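Local coordinates for protein putative cytochrome P450 hydroxylase (Chondromyces apiculatus DSM 436, PDB 6GMF) that binds heme b and works as a cytochrome P450 terpene monooxygenase, probably using molecular oxygen to hydroxylate its substrates, at residues A[157-162]-A[182-187]; A[194-199]-A[204-209]; A[15-20]-A[311-316]. All coordinates share one frame; numbering follows the deposited sequence.

Contact 1. Residues A[157-162]-A[182-187]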
loop_
_atom_site.group_PDB
_atom_site.type_symbol
_atom_site.label_atom_id
_atom_site.label_comp_id
_atom_site.label_asym_id
_atom_site.label_seq_id
_atom_site.Cartn_x
_atom_site.Cartn_y
_atom_site.Cartn_z
ATOM N N LYS A 157 0.654 -11.495 13.713
ATOM C CA LYS A 157 1.930 -11.145 13.089
ATOM C C LYS A 157 2.357 -12.205 12.067
ATOM O O LYS A 157 2.767 -11.856 10.996
ATOM C CB LYS A 157 3.028 -10.915 14.128
ATOM C CG LYS A 157 4.420 -10.712 13.545
ATOM C CD LYS A 157 5.462 -10.414 14.597
ATOM C CE LYS A 157 6.919 -10.362 14.164
ATOM N NZ LYS A 157 7.270 -11.341 13.102
ATOM N N ARG A 158 2.252 -13.483 12.446
ATOM C CA ARG A 158 2.664 -14.528 11.551
ATOM C C ARG A 158 1.808 -14.508 10.279
ATOM O O ARG A 158 2.322 -14.616 9.207
ATOM C CB ARG A 158 2.602 -15.882 12.249
ATOM C CG ARG A 158 3.063 -17.029 11.367
ATOM C CD ARG A 158 3.048 -18.368 12.095
ATOM N NE ARG A 158 1.750 -18.894 12.460
ATOM C CZ ARG A 158 1.146 -18.777 13.651
ATOM N NH1 ARG A 158 1.747 -18.208 14.700
ATOM N NH2 ARG A 158 -0.114 -19.149 13.776
ATOM N N TRP A 159 0.495 -14.383 10.439
ATOM C CA TRP A 159 -0.405 -14.322 9.314
ATOM C C TRP A 159 -0.033 -13.137 8.408
ATOM O O TRP A 159 0.114 -13.297 7.207
ATOM C CB TRP A 159 -1.870 -14.226 9.743
ATOM C CG TRP A 159 -2.303 -15.292 10.694
ATOM C CD1 TRP A 159 -1.850 -16.585 10.728
ATOM C CD2 TRP A 159 -3.352 -15.206 11.666
ATOM N NE1 TRP A 159 -2.510 -17.279 11.713
ATOM C CE2 TRP A 159 -3.409 -16.445 12.320
ATOM C CE3 TRP A 159 -4.175 -14.173 12.114
ATOM C CZ2 TRP A 159 -4.314 -16.692 13.349
ATOM C CZ3 TRP A 159 -5.021 -14.398 13.168
ATOM C CH2 TRP A 159 -5.085 -15.643 13.777
ATOM N N SER A 160 0.195 -11.973 9.026
ATOM C CA SER A 160 0.582 -10.750 8.325
ATOM C C SER A 160 1.887 -10.995 7.560
ATOM O O SER A 160 1.985 -10.645 6.376
ATOM C CB SER A 160 0.742 -9.594 9.305
ATOM O OG SER A 160 -0.504 -9.224 9.860
ATOM N N ASP A 161 2.892 -11.571 8.228
ATOM C CA ASP A 161 4.180 -11.819 7.602
ATOM C C ASP A 161 4.010 -12.744 6.389
ATOM O O ASP A 161 4.626 -12.546 5.337
ATOM C CB ASP A 161 5.197 -12.420 8.568
ATOM C CG ASP A 161 5.670 -11.513 9.687
ATOM O OD1 ASP A 161 5.534 -10.270 9.556
ATOM O OD2 ASP A 161 6.189 -12.064 10.687
ATOM N N ASP A 162 3.165 -13.753 6.512
ATOM C CA ASP A 162 2.985 -14.746 5.465
ATOM C C ASP A 162 2.203 -14.175 4.279
ATOM O O ASP A 162 2.285 -14.687 3.172
ATOM C CB ASP A 162 2.272 -15.987 5.998
ATOM C CG ASP A 162 3.144 -16.886 6.861
ATOM O OD1 ASP A 162 4.379 -16.690 6.896
ATOM O OD2 ASP A 162 2.564 -17.760 7.509
ATOM N N THR A 182 -3.783 -18.405 6.017
ATOM C CA THR A 182 -5.044 -17.890 5.534
ATOM C C THR A 182 -6.182 -18.637 6.244
ATOM O O THR A 182 -7.114 -18.009 6.728
ATOM C CB THR A 182 -5.158 -17.961 4.003
ATOM O OG1 THR A 182 -4.116 -17.192 3.403
ATOM C CG2 THR A 182 -6.492 -17.481 3.485
ATOM N N GLN A 183 -6.089 -19.977 6.343
ATOM C CA GLN A 183 -7.087 -20.778 7.062
ATOM C C GLN A 183 -7.150 -20.353 8.537
ATOM O O GLN A 183 -8.241 -20.183 9.058
ATOM C CB GLN A 183 -6.847 -22.288 6.972
ATOM C CG GLN A 183 -7.139 -22.864 5.595
ATOM N N GLU A 184 -5.990 -20.144 9.174
ATOM C CA GLU A 184 -6.018 -19.776 10.605
ATOM C C GLU A 184 -6.628 -18.382 10.815
ATOM O O GLU A 184 -7.375 -18.146 11.786
ATOM C CB GLU A 184 -4.618 -19.824 11.205
ATOM C CG GLU A 184 -4.032 -21.216 11.311
ATOM C CD GLU A 184 -2.583 -21.242 11.744
ATOM O OE1 GLU A 184 -2.081 -22.349 12.044
ATOM O OE2 GLU A 184 -1.949 -20.191 11.735
ATOM N N PHE A 185 -6.279 -17.449 9.922
ATOM C CA PHE A 185 -6.843 -16.078 9.937
ATOM C C PHE A 185 -8.366 -16.137 9.954
ATOM O O PHE A 185 -9.020 -15.516 10.775
ATOM C CB PHE A 185 -6.374 -15.271 8.722
ATOM C CG PHE A 185 -6.956 -13.872 8.635
ATOM C CD1 PHE A 185 -8.197 -13.656 8.035
ATOM C CD2 PHE A 185 -6.306 -12.783 9.197
ATOM C CE1 PHE A 185 -8.764 -12.390 7.991
ATOM C CE2 PHE A 185 -6.869 -11.507 9.131
ATOM C CZ PHE A 185 -8.091 -11.312 8.532
ATOM N N TYR A 186 -8.913 -16.913 9.034
ATOM C CA TYR A 186 -10.375 -16.949 8.890
ATOM C C TYR A 186 -11.023 -17.758 10.020
ATOM O O TYR A 186 -12.077 -17.411 10.475
ATOM C CB TYR A 186 -10.812 -17.484 7.529
ATOM C CG TYR A 186 -10.628 -16.508 6.395
ATOM C CD1 TYR A 186 -11.136 -15.222 6.492
ATOM C CD2 TYR A 186 -9.919 -16.841 5.267
ATOM C CE1 TYR A 186 -11.000 -14.312 5.458
ATOM C CE2 TYR A 186 -9.776 -15.944 4.215
ATOM C CZ TYR A 186 -10.292 -14.666 4.330
ATOM O OH TYR A 186 -10.193 -13.770 3.302
ATOM N N ALA A 187 -10.317 -18.761 10.548
ATOM C CA ALA A 187 -10.858 -19.533 11.647
ATOM C C ALA A 187 -10.979 -18.615 12.866
ATOM O O ALA A 187 -12.024 -18.502 13.517
ATOM C CB ALA A 187 -9.972 -20.734 11.891
HETATM O O HOH W 1 0.437 -19.963 10.229
#
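The indole of Trp159 lies against the backbone of Glu184 and Phe185, and this is where the two helices press together. Phe185 CA stands 3.9 Å from the centroid of the six-membered ring of Trp159, almost straight above it, which makes a CH-pi contact in which the aromatic face meets the opposing helix itself. Phe185 N lies over the same face. Next to it, Trp159 CE3 and Phe185 CD2 touch at 3.9 Å, and the two aromatic side chains meet obliquely.

The edge of the indole is used differently. Trp159 NE1 donates almost within the ring plane to Glu184 OE2 at 3.0 Å, on the anti lone pair of that oxygen. Glu184 reaches it on a chain that runs extended beyond CG, at about a right angle to the tryptophan. Towards the partly exposed side the packing gives way to polar links. Arg158, bent at chi3 (68°), brings NH2 to the same OE2 at 2.9 Å. That salt bridge is straight at the donor (166°) and approaches from the syn side, with the guanidinium plane nearly perpendicular to the carboxylate. One water closes the group, accepting from Arg158 NE at 2.8 Å and donating to Glu184 OE2 at 2.8 Å. OE2 is therefore gripped by two side-chain donors and a water, which would be expected to stabilise its negative charge, while Glu184 OE1 pairs with Arg180.

In P450 terms this is the F and G helix pair, commonly the lid over the substrate pocket. The segment axes run at 136°, 9.8 Å apart at closest approach. The long helix 220-251 touches Ser160 and Phe185, packing against both helices, and helix 136-145 meets the first segment through Met139.

Contact 2. Residues A[194-199]-A[204-209]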
loop_
_atom_site.group_PDB
_atom_site.type_symbol
_atom_site.label_atom_id
_atom_site.label_comp_id
_atom_site.label_asym_id
_atom_site.label_seq_id
_atom_site.Cartn_x
_atom_site.Cartn_y
_atom_site.Cartn_z
ATOM N N GLU A 194 -18.462 -14.267 15.616
ATOM C CA GLU A 194 -19.576 -14.857 16.436
ATOM C C GLU A 194 -19.564 -14.254 17.846
ATOM O O GLU A 194 -20.643 -13.908 18.374
ATOM C CB GLU A 194 -19.498 -16.385 16.424
ATOM C CG GLU A 194 -19.740 -17.018 15.060
ATOM C CD GLU A 194 -20.980 -16.562 14.301
ATOM O OE1 GLU A 194 -20.942 -16.550 13.050
ATOM O OE2 GLU A 194 -21.975 -16.217 14.957
ATOM N N GLU A 195 -18.376 -14.059 18.437
ATOM C CA GLU A 195 -18.290 -13.415 19.757
ATOM C C GLU A 195 -18.850 -11.988 19.686
ATOM O O GLU A 195 -19.588 -11.551 20.581
ATOM C CB GLU A 195 -16.864 -13.412 20.322
ATOM N N ARG A 196 -18.552 -11.246 18.616
ATOM C CA ARG A 196 -18.957 -9.838 18.582
ATOM C C ARG A 196 -20.434 -9.705 18.203
ATOM O O ARG A 196 -21.020 -8.677 18.488
ATOM C CB ARG A 196 -18.113 -9.034 17.588
ATOM C CG ARG A 196 -16.621 -8.978 17.933
ATOM C CD ARG A 196 -16.288 -8.135 19.149
ATOM N NE ARG A 196 -14.828 -8.050 19.239
ATOM C CZ ARG A 196 -14.042 -8.901 19.884
ATOM N NH1 ARG A 196 -14.567 -9.824 20.684
ATOM N NH2 ARG A 196 -12.722 -8.790 19.748
ATOM N N ARG A 197 -21.021 -10.717 17.551
ATOM C CA ARG A 197 -22.463 -10.721 17.342
ATOM C C ARG A 197 -23.143 -10.744 18.719
ATOM O O ARG A 197 -24.125 -10.050 18.918
ATOM C CB ARG A 197 -22.955 -11.891 16.484
ATOM C CG ARG A 197 -22.578 -11.821 15.009
ATOM C CD ARG A 197 -22.991 -13.069 14.255
ATOM N NE ARG A 197 -24.440 -13.237 14.268
ATOM C CZ ARG A 197 -25.077 -14.380 14.026
ATOM N NH1 ARG A 197 -24.397 -15.465 13.696
ATOM N NH2 ARG A 197 -26.395 -14.437 14.130
ATOM N N ARG A 198 -22.594 -11.531 19.652
ATOM C CA ARG A 198 -23.160 -11.693 21.016
ATOM C C ARG A 198 -22.913 -10.424 21.830
ATOM O O ARG A 198 -23.821 -9.874 22.437
ATOM C CB ARG A 198 -22.543 -12.897 21.748
ATOM C CG ARG A 198 -22.993 -14.267 21.251
ATOM C CD ARG A 198 -22.231 -15.426 21.887
ATOM N N GLU A 199 -21.657 -9.971 21.857
ATOM C CA GLU A 199 -21.245 -8.814 22.653
ATOM C C GLU A 199 -20.366 -7.933 21.780
ATOM O O GLU A 199 -19.152 -8.148 21.685
ATOM C CB GLU A 199 -20.440 -9.226 23.888
ATOM C CG GLU A 199 -20.054 -8.066 24.786
ATOM N N LEU A 204 -13.456 -2.983 14.576
ATOM C CA LEU A 204 -13.909 -2.985 13.202
ATOM C C LEU A 204 -14.812 -4.183 12.897
ATOM O O LEU A 204 -15.749 -4.082 12.056
ATOM C CB LEU A 204 -12.667 -3.043 12.313
ATOM C CG LEU A 204 -12.511 -2.046 11.193
ATOM C CD1 LEU A 204 -13.004 -0.654 11.533
ATOM C CD2 LEU A 204 -11.048 -2.043 10.777
ATOM N N ILE A 205 -14.568 -5.329 13.517
ATOM C CA ILE A 205 -15.448 -6.491 13.239
ATOM C C ILE A 205 -16.866 -6.162 13.713
ATOM O O ILE A 205 -17.827 -6.409 12.987
ATOM C CB ILE A 205 -14.948 -7.806 13.841
ATOM C CG1 ILE A 205 -13.548 -8.158 13.323
ATOM C CG2 ILE A 205 -15.975 -8.910 13.555
ATOM C CD1 ILE A 205 -13.505 -8.574 11.854
ATOM N N SER A 206 -16.968 -5.606 14.916
ATOM C CA SER A 206 -18.267 -5.201 15.490
ATOM C C SER A 206 -18.955 -4.191 14.577
ATOM O O SER A 206 -20.164 -4.319 14.309
ATOM C CB SER A 206 -18.124 -4.618 16.854
ATOM O OG SER A 206 -17.625 -5.580 17.768
ATOM N N GLN A 207 -18.186 -3.204 14.101
ATOM C CA GLN A 207 -18.748 -2.150 13.307
ATOM C C GLN A 207 -19.160 -2.663 11.923
ATOM O O GLN A 207 -20.136 -2.178 11.368
ATOM C CB GLN A 207 -17.796 -0.963 13.205
ATOM C CG GLN A 207 -17.477 -0.294 14.526
ATOM N N LEU A 208 -18.411 -3.597 11.327
ATOM C CA LEU A 208 -18.775 -4.184 10.064
ATOM C C LEU A 208 -20.079 -4.977 10.200
ATOM O O LEU A 208 -20.923 -4.899 9.332
ATOM C CB LEU A 208 -17.629 -5.059 9.527
ATOM C CG LEU A 208 -16.427 -4.290 8.960
ATOM C CD1 LEU A 208 -15.205 -5.179 8.961
ATOM C CD2 LEU A 208 -16.686 -3.710 7.571
ATOM N N LEU A 209 -20.257 -5.684 11.320
ATOM C CA LEU A 209 -21.455 -6.461 11.567
ATOM C C LEU A 209 -22.668 -5.543 11.709
ATOM O O LEU A 209 -23.761 -5.955 11.276
ATOM C CB LEU A 209 -21.271 -7.290 12.839
ATOM C CG LEU A 209 -20.381 -8.512 12.702
ATOM C CD1 LEU A 209 -20.085 -9.061 14.093
ATOM C CD2 LEU A 209 -21.029 -9.574 11.826
#
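Two successive bends in Arg196, chi1 -63° and chi2 -70°, fold its aliphatic chain down onto Ser206, whose OG is likewise turned back beside its own backbone N. The setting is a helix-loop-helix corner: the end of the G helix of the P450 fold, a five-residue connection (199-203), and then the short H helix. The segment axes are inclined at 68° and come within 9.3 Å, and the backbones are closest at Arg196 and Ser206, where the CA atoms lie 5.6 Å apart.

Across this corner the arginine works mainly through its methylenes. Its CD meets Ser206 OG at 3.2 Å, a contact and not a hydrogen bond. Arg196 NE and Ser206 OG find their partners in the connecting loop: Arg196 NE forms a salt bridge with Asp203 OD1, the same oxygen that is hydrogen-bonded to Ser206 OG, and the serine is also linked to the backbone N of Arg201. Asp203 thereby serves both helices, and helps explain how a buried hydroxyl can lie beside an alkyl chain.

Leu209 supplies the apolar half. Its CD1 lies 4.0 Å from Arg196 CB and 3.8 Å from Arg197 CG, wedged against the bases of two consecutive arginines, with the leucine and Arg197 side chains crossing at about a right angle. Ile205 contributes less here: its CG2 grazes Arg196 CG at 4.4 Å, and the rest of its side chain heads inward, meeting Phe189 on helix 177-198 and Ala227 on helix 220-251. Leu209 also touches Leu193, one turn earlier on the first helix.

On the exposed flank, Arg197 turns back along its own helix instead of following the leucine, and its NH1 reaches Glu194 OE2 at 2.8 Å in a salt bridge whose hydrogen-bond geometry is weak.

Contact 3. Residues A[15-20]-A[311-316]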
loop_
_atom_site.group_PDB
_atom_site.type_symbol
_atom_site.label_atom_id
_atom_site.label_comp_id
_atom_site.label_asym_id
_atom_site.label_seq_id
_atom_site.Cartn_x
_atom_site.Cartn_y
_atom_site.Cartn_z
ATOM N N ASN A 15 16.052 0.316 -10.368
ATOM C CA ASN A 15 15.595 1.592 -10.750
ATOM C C ASN A 15 14.583 1.434 -11.869
ATOM O O ASN A 15 14.873 1.598 -13.044
ATOM C CB ASN A 15 16.725 2.542 -11.169
ATOM C CG ASN A 15 16.197 3.855 -11.699
ATOM O OD1 ASN A 15 15.075 4.255 -11.376
ATOM N ND2 ASN A 15 16.936 4.474 -12.609
ATOM N N PRO A 16 13.303 1.201 -11.524
ATOM C CA PRO A 16 12.263 1.018 -12.529
ATOM C C PRO A 16 11.962 2.299 -13.323
ATOM O O PRO A 16 11.374 2.239 -14.398
ATOM C CB PRO A 16 11.064 0.542 -11.685
ATOM C CG PRO A 16 11.305 1.188 -10.348
ATOM C CD PRO A 16 12.804 1.119 -10.157
ATOM N N TYR A 17 12.376 3.461 -12.809
ATOM C CA TYR A 17 12.031 4.718 -13.409
ATOM C C TYR A 17 12.755 4.950 -14.739
ATOM O O TYR A 17 12.290 5.761 -15.579
ATOM C CB TYR A 17 12.278 5.856 -12.416
ATOM C CG TYR A 17 11.555 5.602 -11.130
ATOM C CD1 TYR A 17 10.183 5.756 -11.086
ATOM C CD2 TYR A 17 12.199 5.091 -10.013
ATOM C CE1 TYR A 17 9.474 5.461 -9.945
ATOM C CE2 TYR A 17 11.509 4.811 -8.851
ATOM C CZ TYR A 17 10.132 4.960 -8.841
ATOM O OH TYR A 17 9.392 4.727 -7.716
ATOM N N ALA A 18 13.858 4.220 -14.943
ATOM C CA ALA A 18 14.556 4.293 -16.220
ATOM C C ALA A 18 13.718 3.605 -17.322
ATOM O O ALA A 18 13.445 4.203 -18.392
ATOM C CB ALA A 18 15.931 3.689 -16.055
ATOM N N LEU A 19 13.240 2.394 -17.015
ATOM C CA LEU A 19 12.294 1.712 -17.862
ATOM C C LEU A 19 11.063 2.599 -18.101
ATOM O O LEU A 19 10.601 2.704 -19.241
ATOM C CB LEU A 19 11.893 0.378 -17.238
ATOM C CG LEU A 19 10.655 -0.287 -17.839
ATOM C CD1 LEU A 19 10.929 -0.818 -19.233
ATOM C CD2 LEU A 19 10.136 -1.396 -16.939
ATOM N N PHE A 20 10.503 3.182 -17.031
ATOM C CA PHE A 20 9.248 3.907 -17.165
ATOM C C PHE A 20 9.428 5.092 -18.122
ATOM O O PHE A 20 8.578 5.383 -18.918
ATOM C CB PHE A 20 8.688 4.350 -15.810
ATOM C CG PHE A 20 8.357 3.218 -14.850
ATOM C CD1 PHE A 20 8.054 1.929 -15.283
ATOM C CD2 PHE A 20 8.312 3.467 -13.492
ATOM C CE1 PHE A 20 7.707 0.937 -14.382
ATOM C CE2 PHE A 20 7.985 2.471 -12.593
ATOM C CZ PHE A 20 7.656 1.209 -13.041
ATOM N N ALA A 311 3.263 7.209 -13.956
ATOM C CA ALA A 311 2.388 8.378 -14.006
ATOM C C ALA A 311 2.931 9.438 -13.034
ATOM O O ALA A 311 3.007 10.640 -13.369
ATOM C CB ALA A 311 0.976 7.977 -13.632
ATOM N N ASN A 312 3.372 8.987 -11.851
ATOM C CA ASN A 312 3.811 9.923 -10.774
ATOM C C ASN A 312 5.181 10.509 -11.097
ATOM O O ASN A 312 5.599 11.481 -10.470
ATOM C CB ASN A 312 3.808 9.237 -9.415
ATOM C CG ASN A 312 2.407 8.986 -8.923
ATOM O OD1 ASN A 312 1.482 9.649 -9.392
ATOM N ND2 ASN A 312 2.261 8.103 -7.937
ATOM N N ARG A 313 5.902 9.925 -12.053
ATOM C CA ARG A 313 7.165 10.502 -12.505
ATOM C C ARG A 313 7.100 11.017 -13.945
ATOM O O ARG A 313 8.135 11.117 -14.622
ATOM C CB ARG A 313 8.260 9.484 -12.263
ATOM C CG ARG A 313 8.591 9.362 -10.789
ATOM C CD ARG A 313 10.074 9.453 -10.632
ATOM N NE ARG A 313 10.552 8.921 -9.397
ATOM C CZ ARG A 313 11.813 8.597 -9.195
ATOM N NH1 ARG A 313 12.721 8.789 -10.160
ATOM N NH2 ARG A 313 12.151 8.060 -8.055
ATOM N N ASP A 314 5.919 11.405 -14.389
ATOM C CA ASP A 314 5.727 11.840 -15.742
ATOM C C ASP A 314 5.943 13.350 -15.765
ATOM O O ASP A 314 5.160 14.050 -15.132
ATOM C CB ASP A 314 4.350 11.417 -16.242
ATOM C CG ASP A 314 4.063 11.753 -17.686
ATOM O OD1 ASP A 314 4.835 12.587 -18.248
ATOM O OD2 ASP A 314 3.070 11.183 -18.241
ATOM N N GLU A 315 6.942 13.790 -16.539
ATOM C CA GLU A 315 7.305 15.199 -16.679
ATOM C C GLU A 315 6.126 16.048 -17.177
ATOM O O GLU A 315 6.053 17.249 -16.844
ATOM C CB GLU A 315 8.496 15.340 -17.638
ATOM N N SER A 316 5.199 15.430 -17.922
ATOM C CA SER A 316 3.940 16.057 -18.404
ATOM C C SER A 316 3.174 16.693 -17.256
ATOM O O SER A 316 2.452 17.657 -17.448
ATOM C CB SER A 316 2.992 15.041 -19.036
ATOM O OG SER A 316 3.509 14.595 -20.259
#
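The guanidinium of Arg313 lies flat on the ring of Tyr17, the planes only 4° from parallel and the centres 3.5 Å apart. The overlap is broad: Arg313 CZ sits 11° off the ring normal, so the cation is poised over the middle of the aromatic face. Arg313 NH2 lies over Tyr17 CE2 at 3.4 Å. Arg313 NE lies over the ring on its CD1-CE1 side, 3.6 Å from Tyr17 CD1, whereas Arg313 NH1 hangs just past the rim on the CG-CD2 side, 3.5 Å from Tyr17 CG. A chi2 of -131°, well away from a staggered value, helps to lay the chain across the tyrosine, which it crosses at about a right angle. Pro16 CG lies against the opposite face, toward its rim, so the ring sits between a proline and an arginine.

This stack joins the start of helix 16-26, near the N-terminus, to the turn after helix 308-312, the K' helix of the P450 fold. Asn15 caps the first helix, its OD1 accepting from Tyr17 N at 3.2 Å. On the other side Asp314 OD1 forms an Asx turn with Ser316 N at 2.9 Å.

Both polar ends are anchored beyond the stack: Tyr17 OH is hydrogen-bonded to Glu277, while Arg313 NH2 bonds to the carbonyl of Tyr276, whose ring makes a further cation-pi contact, and NH1 forms a salt bridge with Asp322. These bonds would restrain rotation of the buried guanidinium, and Asp322 probably offsets much of its charge.

Contacts 1 and 2 are two stations along helix 177-198. They follow one another in the chain, their centres 19 Å apart and their nearest atoms about 7 Å apart, so they share a helix without touching. Contact 3 lies on the opposite side of the chain's centre, about 35 Å from contact 1 and 44 Å from contact 2 between centres, and spans a sequence interval that includes both. None is part of the heme site, where Cys343 is the axial iron ligand. Even so, side chains of all three approach the cofactor similarly: Phe185 to about 11 Å, Ile205 to about 12 Å and Tyr17 to about 11 Å.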